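PDB 3MNF: PAC2 family protein from Streptomyces avermitilis, which is of unknown function but belongs to the PAC2 family, which takes its name from a proteasome assembly chaperone. Local coordinates for residues 5-10 with 113-118; 45-50 with 66-71; 73-78 with 85-90; 137-142 with 164-169. All blocks are in the same frame, centred on the assembly; numbering follows the deposited sequence.

Contact 1. Residues 5-10 with 113-118; sequences DPVMVA and VELVVV
Val-7 and Leu-115 stand side by side and point the same way on one face of two parallel strands, with Val-7 CG1 4.1 Å from Leu-115 CD2. The same methyl also reaches Val-117, so one branch of Val-7 touches two residues of the neighbouring strand. Its CG1 is placed anti to the backbone N (chi1 -180°), which turns it across the strand gap. The other face carries Met-8, Ala-10, Val-116 and Val-118. Here the selenomethionine Met-8 leaves its strand extended and bends only at chi3. Its CB lies 4.0 Å from Val-113 CG1, and its CG passes 4.3 Å from Val-116 CG1.

Between these two faces the backbones are laced together. Met-8 is held from both of its polar atoms, its N donating to Leu-115 O (3.0 Å) and its O accepting from Val-117 N (2.8 Å). Ala-10 N to Val-117 O and Glu-114 N to Pro-6 O carry the ladder in either direction.

At the exposed start of the pair Asp-5 and Glu-114 cross with their carboxylate planes 48° apart, OD2 of Asp-5 lying 4.1 Å from OE2 of Glu-114. The chemistry is thus divided: buried aliphatic branches and backbone hydrogen bonds join strands 7-13 and 115-124, whereas two like charges meet at the surface, where their proximity could modestly raise the pKa of one of them.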
loop_
_atom_site.group_PDB
_atom_site.type_symbol
_atom_site.label_atom_id
_atom_site.label_comp_id
_atom_site.label_asym_id
_atom_site.label_seq_id
_atom_site.Cartn_x
_atom_site.Cartn_y
_atom_site.Cartn_z
ATOM N N ASP A 5 -9.468 -30.748 -17.946
ATOM C CA ASP A 5 -9.010 -29.740 -16.939
ATOM C C ASP A 5 -9.015 -28.382 -17.626
ATOM O O ASP A 5 -8.849 -28.344 -18.861
ATOM C CB ASP A 5 -7.611 -30.106 -16.412
ATOM C CG ASP A 5 -7.605 -31.417 -15.556
ATOM O OD1 ASP A 5 -7.816 -32.542 -16.099
ATOM O OD2 ASP A 5 -7.370 -31.316 -14.326
ATOM N N PRO A 6 -9.250 -27.277 -16.859
ATOM C CA PRO A 6 -9.315 -25.889 -17.403
ATOM C C PRO A 6 -7.962 -25.321 -17.778
ATOM O O PRO A 6 -7.018 -25.470 -17.022
ATOM C CB PRO A 6 -9.906 -25.058 -16.256
ATOM C CG PRO A 6 -10.362 -26.020 -15.250
ATOM C CD PRO A 6 -9.654 -27.326 -15.446
ATOM N N VAL A 7 -7.867 -24.672 -18.933
ATOM C CA VAL A 7 -6.607 -24.067 -19.382
ATOM C C VAL A 7 -6.745 -22.549 -19.429
ATOM O O VAL A 7 -7.780 -22.021 -19.831
ATOM C CB VAL A 7 -6.184 -24.577 -20.789
ATOM C CG1 VAL A 7 -4.874 -23.948 -21.228
ATOM C CG2 VAL A 7 -6.047 -26.071 -20.805
HETATM N N MSE A 8 -5.697 -21.848 -19.019
HETATM C CA MSE A 8 -5.673 -20.395 -19.079
HETATM C C MSE A 8 -4.809 -19.986 -20.257
HETATM O O MSE A 8 -3.668 -20.428 -20.389
HETATM C CB MSE A 8 -5.121 -19.822 -17.764
HETATM C CG MSE A 8 -4.777 -18.315 -17.781
HETATM SE SE MSE A 8 -4.104 -17.669 -16.039
HETATM C CE MSE A 8 -5.692 -17.763 -14.896
ATOM N N VAL A 9 -5.354 -19.150 -21.124
ATOM C CA VAL A 9 -4.595 -18.635 -22.253
ATOM C C VAL A 9 -4.505 -17.141 -22.092
ATOM O O VAL A 9 -5.527 -16.475 -22.063
ATOM C CB VAL A 9 -5.285 -18.945 -23.599
ATOM C CG1 VAL A 9 -4.418 -18.477 -24.755
ATOM C CG2 VAL A 9 -5.564 -20.418 -23.718
ATOM N N ALA A 10 -3.299 -16.612 -21.990
ATOM C CA ALA A 10 -3.154 -15.187 -21.736
ATOM C C ALA A 10 -2.369 -14.487 -22.820
ATOM O O ALA A 10 -1.569 -15.108 -23.508
ATOM C CB ALA A 10 -2.499 -14.961 -20.405
ATOM N N VAL A 113 -7.087 -24.165 -12.651
ATOM C CA VAL A 113 -6.339 -24.223 -13.910
ATOM C C VAL A 113 -5.188 -25.216 -13.826
ATOM O O VAL A 113 -4.398 -25.171 -12.887
ATOM C CB VAL A 113 -5.760 -22.880 -14.287
ATOM C CG1 VAL A 113 -4.738 -23.063 -15.388
ATOM C CG2 VAL A 113 -6.861 -21.967 -14.726
ATOM N N GLU A 114 -5.100 -26.117 -14.802
ATOM C CA GLU A 114 -4.041 -27.130 -14.804
ATOM C C GLU A 114 -2.852 -26.797 -15.682
ATOM O O GLU A 114 -1.769 -27.347 -15.470
ATOM C CB GLU A 114 -4.585 -28.523 -15.136
ATOM C CG GLU A 114 -5.181 -29.258 -13.923
ATOM C CD GLU A 114 -4.290 -29.218 -12.656
ATOM O OE1 GLU A 114 -3.249 -28.500 -12.640
ATOM O OE2 GLU A 114 -4.646 -29.915 -11.670
ATOM N N LEU A 115 -3.060 -25.897 -16.646
ATOM C CA LEU A 115 -2.017 -25.458 -17.556
ATOM C C LEU A 115 -2.228 -23.999 -17.975
ATOM O O LEU A 115 -3.353 -23.590 -18.292
ATOM C CB LEU A 115 -2.008 -26.368 -18.779
ATOM C CG LEU A 115 -1.315 -25.931 -20.067
ATOM C CD1 LEU A 115 0.202 -26.034 -19.967
ATOM C CD2 LEU A 115 -1.837 -26.763 -21.198
ATOM N N VAL A 116 -1.142 -23.226 -17.976
ATOM C CA VAL A 116 -1.176 -21.845 -18.460
ATOM C C VAL A 116 -0.400 -21.685 -19.775
ATOM O O VAL A 116 0.822 -21.907 -19.816
ATOM C CB VAL A 116 -0.587 -20.869 -17.425
ATOM C CG1 VAL A 116 -0.673 -19.461 -17.927
ATOM C CG2 VAL A 116 -1.320 -20.980 -16.120
ATOM N N VAL A 117 -1.090 -21.294 -20.846
ATOM C CA VAL A 117 -0.381 -20.938 -22.077
ATOM C C VAL A 117 -0.380 -19.428 -22.299
ATOM O O VAL A 117 -1.437 -18.779 -22.277
ATOM C CB VAL A 117 -0.961 -21.611 -23.323
ATOM C CG1 VAL A 117 -0.070 -21.323 -24.526
ATOM C CG2 VAL A 117 -1.152 -23.125 -23.103
ATOM N N VAL A 118 0.797 -18.862 -22.523
ATOM C CA VAL A 118 0.881 -17.430 -22.784
ATOM C C VAL A 118 1.318 -17.187 -24.224
ATOM O O VAL A 118 2.224 -17.848 -24.716
ATOM C CB VAL A 118 1.855 -16.722 -21.813
ATOM C CG1 VAL A 118 1.647 -15.198 -21.875
ATOM C CG2 VAL A 118 1.691 -17.264 -20.382
#

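Contact 2. Residues 45-50 with 66-71; sequences DYYDFQ and TWPTTR
Phe-49 receives the edge of Trp-67 on its ring face, an edge-to-face pair whose six-membered rings have centroids 5.0 Å apart and planes at 67°. The indole edge presents CE3 and CZ3, with CE3 3.6 Å from Phe-49 CE1 and CZ3 over the ring centre. Pro-68 fills a different side: its CG lies in the plane of the Phe-49 ring, at the edge, 3.8 Å from CE1. The face turned from Trp-67 is covered by the carbonyl oxygen of Tyr-47, which leaves the phenyl group enclosed from several directions.

Tyr-47 forms the second close point. Its ring lies beside Pro-68, with Pro-68 O over one face, and its CG is anti to the carbonyl carbon (chi1 -64°), sending the phenol along the 66-71 chain to Thr-70. There Thr-70 OG1, near the ring plane, donates to Tyr-47 OH at 2.9 Å. The phenol oxygen is also hydrogen-bonded to Ile-91 O, so it links the loop to two strands of the sheet.

Packing is sparser beyond these rings. Thr-69 starts its side chain away from the loop and bonds instead to Leu-41 O, and Trp-67 remains partly exposed. A second subunit also reaches the contact: its Trp-97 meets the Phe-49 ring and its Ile-163 packs on Trp-67.

Within the loop Asp-48 OD1 accepts from Gln-50 N, 2.8 Å away. The arrangement is that of an irregular loop, shaped by an Asx turn and fastened by aromatic side chains to the chain that leads into strand 70-78.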
loop_
_atom_site.group_PDB
_atom_site.type_symbol
_atom_site.label_atom_id
_atom_site.label_comp_id
_atom_site.label_asym_id
_atom_site.label_seq_id
_atom_site.Cartn_x
_atom_site.Cartn_y
_atom_site.Cartn_z
ATOM N N ASP A 45 -3.436 -0.450 -9.290
ATOM C CA ASP A 45 -2.209 -1.042 -8.745
ATOM C C ASP A 45 -1.097 -1.206 -9.745
ATOM O O ASP A 45 0.044 -1.397 -9.338
ATOM C CB ASP A 45 -2.480 -2.408 -8.111
ATOM C CG ASP A 45 -3.297 -2.302 -6.821
ATOM O OD1 ASP A 45 -2.921 -1.504 -5.913
ATOM O OD2 ASP A 45 -4.336 -3.024 -6.728
ATOM N N TYR A 46 -1.395 -1.140 -11.041
ATOM C CA TYR A 46 -0.429 -1.619 -12.011
ATOM C C TYR A 46 -0.016 -0.688 -13.149
ATOM O O TYR A 46 1.062 -0.862 -13.748
ATOM C CB TYR A 46 -0.955 -2.903 -12.581
ATOM C CG TYR A 46 -1.197 -3.967 -11.543
ATOM C CD1 TYR A 46 -2.464 -4.482 -11.335
ATOM C CD2 TYR A 46 -0.155 -4.462 -10.785
ATOM C CE1 TYR A 46 -2.685 -5.454 -10.407
ATOM C CE2 TYR A 46 -0.367 -5.444 -9.838
ATOM C CZ TYR A 46 -1.632 -5.933 -9.661
ATOM O OH TYR A 46 -1.838 -6.898 -8.728
ATOM N N TYR A 47 -0.872 0.296 -13.432
ATOM C CA TYR A 47 -0.783 1.084 -14.644
ATOM C C TYR A 47 -0.501 2.567 -14.388
ATOM O O TYR A 47 -1.162 3.235 -13.581
ATOM C CB TYR A 47 -2.029 0.884 -15.493
ATOM C CG TYR A 47 -2.209 -0.532 -15.987
ATOM C CD1 TYR A 47 -3.009 -1.440 -15.295
ATOM C CD2 TYR A 47 -1.562 -0.980 -17.136
ATOM C CE1 TYR A 47 -3.155 -2.746 -15.723
ATOM C CE2 TYR A 47 -1.708 -2.295 -17.587
ATOM C CZ TYR A 47 -2.509 -3.167 -16.876
ATOM O OH TYR A 47 -2.672 -4.463 -17.316
ATOM N N ASP A 48 0.541 3.053 -15.050
ATOM C CA ASP A 48 0.863 4.445 -15.119
ATOM C C ASP A 48 -0.093 4.979 -16.164
ATOM O O ASP A 48 -0.112 4.479 -17.295
ATOM C CB ASP A 48 2.302 4.595 -15.578
ATOM C CG ASP A 48 2.717 6.038 -15.733
ATOM O OD1 ASP A 48 2.018 6.780 -16.454
ATOM O OD2 ASP A 48 3.755 6.436 -15.148
ATOM N N PHE A 49 -0.891 5.980 -15.799
ATOM C CA PHE A 49 -1.980 6.388 -16.656
ATOM C C PHE A 49 -1.572 7.490 -17.597
ATOM O O PHE A 49 -2.369 7.959 -18.406
ATOM C CB PHE A 49 -3.205 6.791 -15.843
ATOM C CG PHE A 49 -3.774 5.682 -15.034
ATOM C CD1 PHE A 49 -4.287 4.553 -15.646
ATOM C CD2 PHE A 49 -3.814 5.762 -13.662
ATOM C CE1 PHE A 49 -4.822 3.517 -14.891
ATOM C CE2 PHE A 49 -4.337 4.724 -12.898
ATOM C CZ PHE A 49 -4.838 3.604 -13.511
ATOM N N GLN A 50 -0.346 7.937 -17.521
ATOM C CA GLN A 50 0.045 8.877 -18.545
ATOM C C GLN A 50 0.561 8.074 -19.720
ATOM O O GLN A 50 0.414 8.468 -20.858
ATOM C CB GLN A 50 1.063 9.885 -18.013
ATOM C CG GLN A 50 0.399 10.867 -17.089
ATOM C CD GLN A 50 1.310 11.884 -16.498
ATOM O OE1 GLN A 50 2.519 11.819 -16.593
ATOM N NE2 GLN A 50 0.716 12.846 -15.860
ATOM N N THR A 66 -13.145 4.044 -19.883
ATOM C CA THR A 66 -12.494 2.750 -19.973
ATOM C C THR A 66 -11.053 2.873 -19.479
ATOM O O THR A 66 -10.304 3.718 -19.958
ATOM C CB THR A 66 -12.534 2.237 -21.414
ATOM O OG1 THR A 66 -13.890 2.295 -21.895
ATOM C CG2 THR A 66 -12.015 0.807 -21.507
ATOM N N TRP A 67 -10.681 2.045 -18.509
ATOM C CA TRP A 67 -9.326 2.050 -17.975
ATOM C C TRP A 67 -8.508 0.982 -18.670
ATOM O O TRP A 67 -9.066 -0.012 -19.113
ATOM C CB TRP A 67 -9.342 1.791 -16.453
ATOM C CG TRP A 67 -10.065 2.855 -15.705
ATOM C CD1 TRP A 67 -11.397 2.892 -15.429
ATOM C CD2 TRP A 67 -9.511 4.075 -15.181
ATOM N NE1 TRP A 67 -11.714 4.053 -14.759
ATOM C CE2 TRP A 67 -10.576 4.796 -14.590
ATOM C CE3 TRP A 67 -8.217 4.621 -15.143
ATOM C CZ2 TRP A 67 -10.389 6.029 -13.963
ATOM C CZ3 TRP A 67 -8.032 5.843 -14.529
ATOM C CH2 TRP A 67 -9.118 6.537 -13.944
ATOM N N PRO A 68 -7.184 1.164 -18.762
ATOM C CA PRO A 68 -6.367 0.034 -19.150
ATOM C C PRO A 68 -6.484 -1.033 -18.087
ATOM O O PRO A 68 -6.479 -0.707 -16.911
ATOM C CB PRO A 68 -4.953 0.600 -19.122
ATOM C CG PRO A 68 -5.027 1.836 -18.314
ATOM C CD PRO A 68 -6.381 2.374 -18.539
ATOM N N THR A 69 -6.613 -2.299 -18.469
ATOM C CA THR A 69 -6.565 -3.353 -17.452
ATOM C C THR A 69 -6.302 -4.740 -18.020
ATOM O O THR A 69 -5.901 -4.857 -19.150
ATOM C CB THR A 69 -7.791 -3.295 -16.478
ATOM O OG1 THR A 69 -7.497 -4.061 -15.294
ATOM C CG2 THR A 69 -9.082 -3.765 -17.167
ATOM N N THR A 70 -6.455 -5.768 -17.204
ATOM C CA THR A 70 -6.264 -7.133 -17.633
ATOM C C THR A 70 -7.528 -7.793 -17.186
ATOM O O THR A 70 -7.859 -7.771 -15.995
ATOM C CB THR A 70 -5.053 -7.770 -16.939
ATOM O OG1 THR A 70 -3.865 -7.091 -17.368
ATOM C CG2 THR A 70 -4.934 -9.230 -17.280
ATOM N N ARG A 71 -8.262 -8.344 -18.145
ATOM C CA ARG A 71 -9.588 -8.832 -17.865
ATOM C C ARG A 71 -9.641 -10.340 -18.055
ATOM O O ARG A 71 -8.994 -10.875 -18.954
ATOM C CB ARG A 71 -10.589 -8.108 -18.740
ATOM C CG ARG A 71 -12.036 -8.260 -18.306
ATOM C CD ARG A 71 -12.948 -7.213 -18.988
ATOM N NE ARG A 71 -12.247 -5.945 -19.242
ATOM C CZ ARG A 71 -12.422 -4.821 -18.549
ATOM N NH1 ARG A 71 -13.296 -4.767 -17.533
ATOM N NH2 ARG A 71 -11.719 -3.739 -18.888
#

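Contact 3. Residues 73-78 with 85-90; sequences SVVRVG and LVLVRG
Val-75 faces Leu-85 and Leu-87 across an antiparallel ladder of backbone hydrogen bonds. Among these bonds, Ser-73 and Leu-87 form one hydrogen-bonded pair, with Leu-87 N 2.8 Å from Ser-73 O and Ser-73 N 3.1 Å from Leu-87 O. Val-75 and Leu-85 form the next, both of their bonds measuring 2.9 Å between N of one residue and O of the other. Val-74 and Val-86 lie between them as a non-hydrogen-bonded pair, their side chains on the reverse face.

The apolar contacts divide the branches of Val-75. CG2, set between the backbone N and the carbonyl carbon, lies against Leu-85 CB; CG1 (chi1 -64°) meets Leu-87 CD1 at 3.7 Å, the two side chains crossing at about a right angle.

The polar side-chain component is Ser-73 OG, which passes Leu-87 CB at 3.9 Å and is hydrogen-bonded to Asp-30 OD1. These two strands form a beta hairpin. Helix 21-32 covers the Leu-87 face through Val-26 and Leu-29, Trp-33 packs on Val-75 and Leu-85, and strand 7-13 continues the sheet beyond strand 82-91.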
loop_
_atom_site.group_PDB
_atom_site.type_symbol
_atom_site.label_atom_id
_atom_site.label_comp_id
_atom_site.label_asym_id
_atom_site.label_seq_id
_atom_site.Cartn_x
_atom_site.Cartn_y
_atom_site.Cartn_z
ATOM N N SER A 73 -12.076 -13.795 -18.601
ATOM C CA SER A 73 -13.364 -14.364 -19.008
ATOM C C SER A 73 -13.266 -15.870 -19.225
ATOM O O SER A 73 -12.163 -16.391 -19.442
ATOM C CB SER A 73 -13.856 -13.710 -20.291
ATOM O OG SER A 73 -12.990 -14.008 -21.365
ATOM N N VAL A 74 -14.420 -16.543 -19.162
ATOM C CA VAL A 74 -14.544 -18.002 -19.350
ATOM C C VAL A 74 -15.199 -18.319 -20.675
ATOM O O VAL A 74 -16.246 -17.756 -21.006
ATOM C CB VAL A 74 -15.505 -18.664 -18.338
ATOM C CG1 VAL A 74 -15.191 -20.134 -18.199
ATOM C CG2 VAL A 74 -15.452 -17.992 -16.995
ATOM N N VAL A 75 -14.605 -19.244 -21.415
ATOM C CA VAL A 75 -15.252 -19.784 -22.598
ATOM C C VAL A 75 -15.545 -21.257 -22.353
ATOM O O VAL A 75 -14.774 -21.943 -21.683
ATOM C CB VAL A 75 -14.441 -19.545 -23.922
ATOM C CG1 VAL A 75 -14.317 -18.068 -24.232
ATOM C CG2 VAL A 75 -13.076 -20.158 -23.853
ATOM N N ARG A 76 -16.690 -21.719 -22.855
ATOM C CA ARG A 76 -17.032 -23.143 -22.809
ATOM C C ARG A 76 -16.926 -23.768 -24.204
ATOM O O ARG A 76 -17.785 -23.569 -25.063
ATOM C CB ARG A 76 -18.413 -23.380 -22.176
ATOM N N VAL A 77 -15.813 -24.469 -24.422
ATOM C CA VAL A 77 -15.613 -25.370 -25.563
ATOM C C VAL A 77 -16.138 -26.732 -25.065
ATOM O O VAL A 77 -16.350 -26.884 -23.861
ATOM C CB VAL A 77 -14.108 -25.455 -25.923
ATOM C CG1 VAL A 77 -13.878 -26.317 -27.166
ATOM C CG2 VAL A 77 -13.524 -24.053 -26.112
ATOM N N GLY A 78 -16.395 -27.716 -25.926
ATOM C CA GLY A 78 -16.276 -27.636 -27.374
ATOM C C GLY A 78 -17.029 -28.806 -27.963
ATOM O O GLY A 78 -18.184 -28.656 -28.340
ATOM N N LEU A 85 -12.093 -22.848 -20.882
ATOM C CA LEU A 85 -10.878 -22.060 -21.047
ATOM C C LEU A 85 -11.018 -20.722 -20.327
ATOM O O LEU A 85 -12.100 -20.131 -20.284
ATOM C CB LEU A 85 -10.542 -21.844 -22.519
ATOM C CG LEU A 85 -9.466 -22.703 -23.180
ATOM C CD1 LEU A 85 -9.659 -24.157 -22.901
ATOM C CD2 LEU A 85 -9.455 -22.488 -24.670
ATOM N N VAL A 86 -9.921 -20.265 -19.742
ATOM C CA VAL A 86 -9.903 -19.019 -19.012
ATOM C C VAL A 86 -9.026 -18.095 -19.820
ATOM O O VAL A 86 -7.823 -18.340 -19.966
ATOM C CB VAL A 86 -9.312 -19.209 -17.599
ATOM C CG1 VAL A 86 -9.128 -17.887 -16.917
ATOM C CG2 VAL A 86 -10.208 -20.118 -16.758
ATOM N N LEU A 87 -9.615 -17.043 -20.372
ATOM C CA LEU A 87 -8.840 -16.137 -21.221
ATOM C C LEU A 87 -8.411 -14.917 -20.421
ATOM O O LEU A 87 -9.191 -14.383 -19.612
ATOM C CB LEU A 87 -9.629 -15.730 -22.466
ATOM C CG LEU A 87 -10.124 -16.908 -23.296
ATOM C CD1 LEU A 87 -10.968 -16.444 -24.452
ATOM C CD2 LEU A 87 -8.968 -17.722 -23.791
ATOM N N VAL A 88 -7.171 -14.490 -20.629
ATOM C CA VAL A 88 -6.664 -13.324 -19.956
ATOM C C VAL A 88 -6.214 -12.336 -20.991
ATOM O O VAL A 88 -5.269 -12.603 -21.718
ATOM C CB VAL A 88 -5.496 -13.687 -19.046
ATOM C CG1 VAL A 88 -4.900 -12.441 -18.383
ATOM C CG2 VAL A 88 -5.964 -14.687 -17.988
ATOM N N ARG A 89 -6.890 -11.194 -21.057
ATOM C CA ARG A 89 -6.585 -10.165 -22.042
ATOM C C ARG A 89 -6.114 -8.906 -21.352
ATOM O O ARG A 89 -6.911 -8.181 -20.733
ATOM C CB ARG A 89 -7.821 -9.875 -22.869
ATOM C CG ARG A 89 -8.219 -11.049 -23.727
ATOM C CD ARG A 89 -9.476 -10.789 -24.503
ATOM N NE ARG A 89 -9.329 -9.606 -25.344
ATOM C CZ ARG A 89 -10.346 -8.899 -25.818
ATOM N NH1 ARG A 89 -11.589 -9.253 -25.535
ATOM N NH2 ARG A 89 -10.114 -7.842 -26.574
ATOM N N GLY A 90 -4.820 -8.641 -21.443
ATOM C CA GLY A 90 -4.273 -7.540 -20.684
ATOM C C GLY A 90 -3.385 -6.617 -21.475
ATOM O O GLY A 90 -2.985 -6.910 -22.593
#

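Contact 4. Residues 137-142 with 164-169; sequences VTSDPD and LQEACT
Ser-139 leans against helix 160-171 with both of its side-chain atoms. Its CB lies 3.8 Å from Thr-169 CG2 and 3.5 Å from Glu-166 OE2, in the corner between these two residues. The next atom, OG, is placed anti to the carbonyl carbon (chi1 -78°) and donates to Glu-166 OE2 at 2.7 Å; the carboxylate oxygen accepts with its syn lone pair, on the side of its other oxygen. Gln-165 NE2 is 3.9 Å from the same OG.

Glu-166 OE2 takes a second bond from within the helix. Gln-165 NE2 reaches it at 2.9 Å from above the carboxylate plane, 51° out of it, so the two donors arrive from different directions. Arg-63 of a fourth subunit adds a salt bridge to this oxygen, a grouping that would probably keep the glutamate ionised. The bend of Gln-165 at chi2 brings its amide back beside the strand, with OE1 3.5 Å from Val-137 CG1 and the two side chains crossing at about a right angle.

The chain just past Ser-139 is shaped by an ST turn, Asp-140 N bonding to Thr-138 OG1, and Asp-140 then caps helix 141-146 through Leu-143 N. The contact therefore sits where strand 134-138, an outermost strand of the sheet in this chain and partner of strand 175-183, passes into helix 141-146. Helix 160-171 lies alongside and also packs, through Leu-164 and Cys-168, on helix 97-111 and strand 115-124.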
loop_
_atom_site.group_PDB
_atom_site.type_symbol
_atom_site.label_atom_id
_atom_site.label_comp_id
_atom_site.label_asym_id
_atom_site.label_seq_id
_atom_site.Cartn_x
_atom_site.Cartn_y
_atom_site.Cartn_z
ATOM N N VAL A 137 8.564 -21.640 -24.955
ATOM C CA VAL A 137 9.480 -21.499 -23.839
ATOM C C VAL A 137 8.746 -22.129 -22.678
ATOM O O VAL A 137 7.557 -21.860 -22.463
ATOM C CB VAL A 137 9.825 -20.006 -23.500
ATOM C CG1 VAL A 137 10.458 -19.891 -22.113
ATOM C CG2 VAL A 137 10.751 -19.360 -24.564
ATOM N N THR A 138 9.447 -22.992 -21.954
ATOM C CA THR A 138 8.913 -23.621 -20.759
ATOM C C THR A 138 10.066 -23.918 -19.799
ATOM O O THR A 138 11.211 -24.090 -20.227
ATOM C CB THR A 138 8.107 -24.896 -21.111
ATOM O OG1 THR A 138 7.543 -25.451 -19.923
ATOM C CG2 THR A 138 8.989 -25.942 -21.786
ATOM N N SER A 139 9.771 -23.925 -18.501
ATOM C CA SER A 139 10.723 -24.376 -17.482
ATOM C C SER A 139 10.172 -25.581 -16.744
ATOM O O SER A 139 10.732 -26.011 -15.741
ATOM C CB SER A 139 11.074 -23.253 -16.517
ATOM O OG SER A 139 12.010 -22.381 -17.118
ATOM N N ASP A 140 9.063 -26.108 -17.261
ATOM C CA ASP A 140 8.503 -27.388 -16.860
ATOM C C ASP A 140 9.258 -28.488 -17.623
ATOM O O ASP A 140 9.084 -28.624 -18.830
ATOM C CB ASP A 140 6.997 -27.420 -17.191
ATOM C CG ASP A 140 6.281 -28.638 -16.605
ATOM O OD1 ASP A 140 6.071 -28.689 -15.376
ATOM O OD2 ASP A 140 5.903 -29.549 -17.374
ATOM N N PRO A 141 10.107 -29.274 -16.928
ATOM C CA PRO A 141 10.903 -30.282 -17.650
ATOM C C PRO A 141 10.011 -31.310 -18.354
ATOM O O PRO A 141 10.378 -31.848 -19.400
ATOM C CB PRO A 141 11.734 -30.945 -16.541
ATOM C CG PRO A 141 10.960 -30.711 -15.287
ATOM C CD PRO A 141 10.273 -29.381 -15.465
ATOM N N ASP A 142 8.839 -31.543 -17.773
ATOM C CA ASP A 142 7.835 -32.450 -18.303
ATOM C C ASP A 142 7.316 -31.986 -19.668
ATOM O O ASP A 142 7.484 -32.689 -20.666
ATOM C CB ASP A 142 6.691 -32.561 -17.292
ATOM C CG ASP A 142 5.670 -33.615 -17.667
ATOM O OD1 ASP A 142 4.844 -33.367 -18.581
ATOM O OD2 ASP A 142 5.685 -34.687 -17.022
ATOM N N LEU A 164 5.577 -14.008 -16.153
ATOM C CA LEU A 164 4.402 -14.783 -15.786
ATOM C C LEU A 164 4.682 -16.270 -15.945
ATOM O O LEU A 164 4.380 -17.074 -15.053
ATOM C CB LEU A 164 3.169 -14.372 -16.607
ATOM C CG LEU A 164 1.935 -15.271 -16.388
ATOM C CD1 LEU A 164 1.431 -15.283 -14.940
ATOM C CD2 LEU A 164 0.810 -14.907 -17.356
ATOM N N GLN A 165 5.276 -16.631 -17.079
ATOM C CA GLN A 165 5.611 -18.018 -17.337
ATOM C C GLN A 165 6.590 -18.513 -16.262
ATOM O O GLN A 165 6.487 -19.643 -15.811
ATOM C CB GLN A 165 6.108 -18.200 -18.759
ATOM C CG GLN A 165 6.754 -19.514 -19.026
ATOM C CD GLN A 165 8.246 -19.449 -18.792
ATOM O OE1 GLN A 165 8.899 -18.511 -19.238
ATOM N NE2 GLN A 165 8.797 -20.441 -18.085
ATOM N N GLU A 166 7.483 -17.659 -15.785
ATOM C CA GLU A 166 8.368 -18.089 -14.697
ATOM C C GLU A 166 7.701 -18.166 -13.324
ATOM O O GLU A 166 8.024 -19.048 -12.530
ATOM C CB GLU A 166 9.652 -17.266 -14.650
ATOM C CG GLU A 166 10.645 -17.651 -15.735
ATOM C CD GLU A 166 11.145 -19.093 -15.604
ATOM O OE1 GLU A 166 11.467 -19.506 -14.462
ATOM O OE2 GLU A 166 11.207 -19.806 -16.645
ATOM N N ALA A 167 6.774 -17.246 -13.059
ATOM C CA ALA A 167 6.012 -17.244 -11.823
ATOM C C ALA A 167 5.223 -18.542 -11.710
ATOM O O ALA A 167 5.140 -19.130 -10.626
ATOM C CB ALA A 167 5.085 -16.049 -11.770
ATOM N N CYS A 168 4.670 -18.993 -12.837
ATOM C CA CYS A 168 3.963 -20.263 -12.886
ATOM C C CYS A 168 4.828 -21.438 -12.434
ATOM O O CYS A 168 4.402 -22.259 -11.607
ATOM C CB CYS A 168 3.460 -20.545 -14.292
ATOM S SG CYS A 168 2.072 -19.535 -14.789
ATOM N N THR A 169 6.038 -21.541 -12.977
ATOM C CA THR A 169 6.816 -22.736 -12.694
ATOM C C THR A 169 7.248 -22.738 -11.236
ATOM O O THR A 169 7.166 -23.767 -10.584
ATOM C CB THR A 169 7.977 -23.011 -13.701
ATOM O OG1 THR A 169 9.134 -22.269 -13.337
ATOM C CG2 THR A 169 7.554 -22.701 -15.183
#

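In the fold
All four contacts reach the same mixed sheet. Contacts 1 and 3 are neighbours, with centres 9 Å apart: Val-7 O to Val-86 N and Val-9 N to Val-86 O, both 2.8 Å, probably bond strand 7-13 to strand 82-91. Contacts 2 and 3 share strand 70-78, and Arg-71 N probably bonds to Arg-89 O of strand 82-91 at 2.9 Å. On the other flank contact 1 meets the helix of contact 4, Val-116 CG2 packing 3.9 Å from Cys-168 SG. Contacts 2 and 4 are the farthest apart, with centres about 26 Å from each other, and it is these two that meet other subunits, whereas contacts 1 and 3 lie within the subunit.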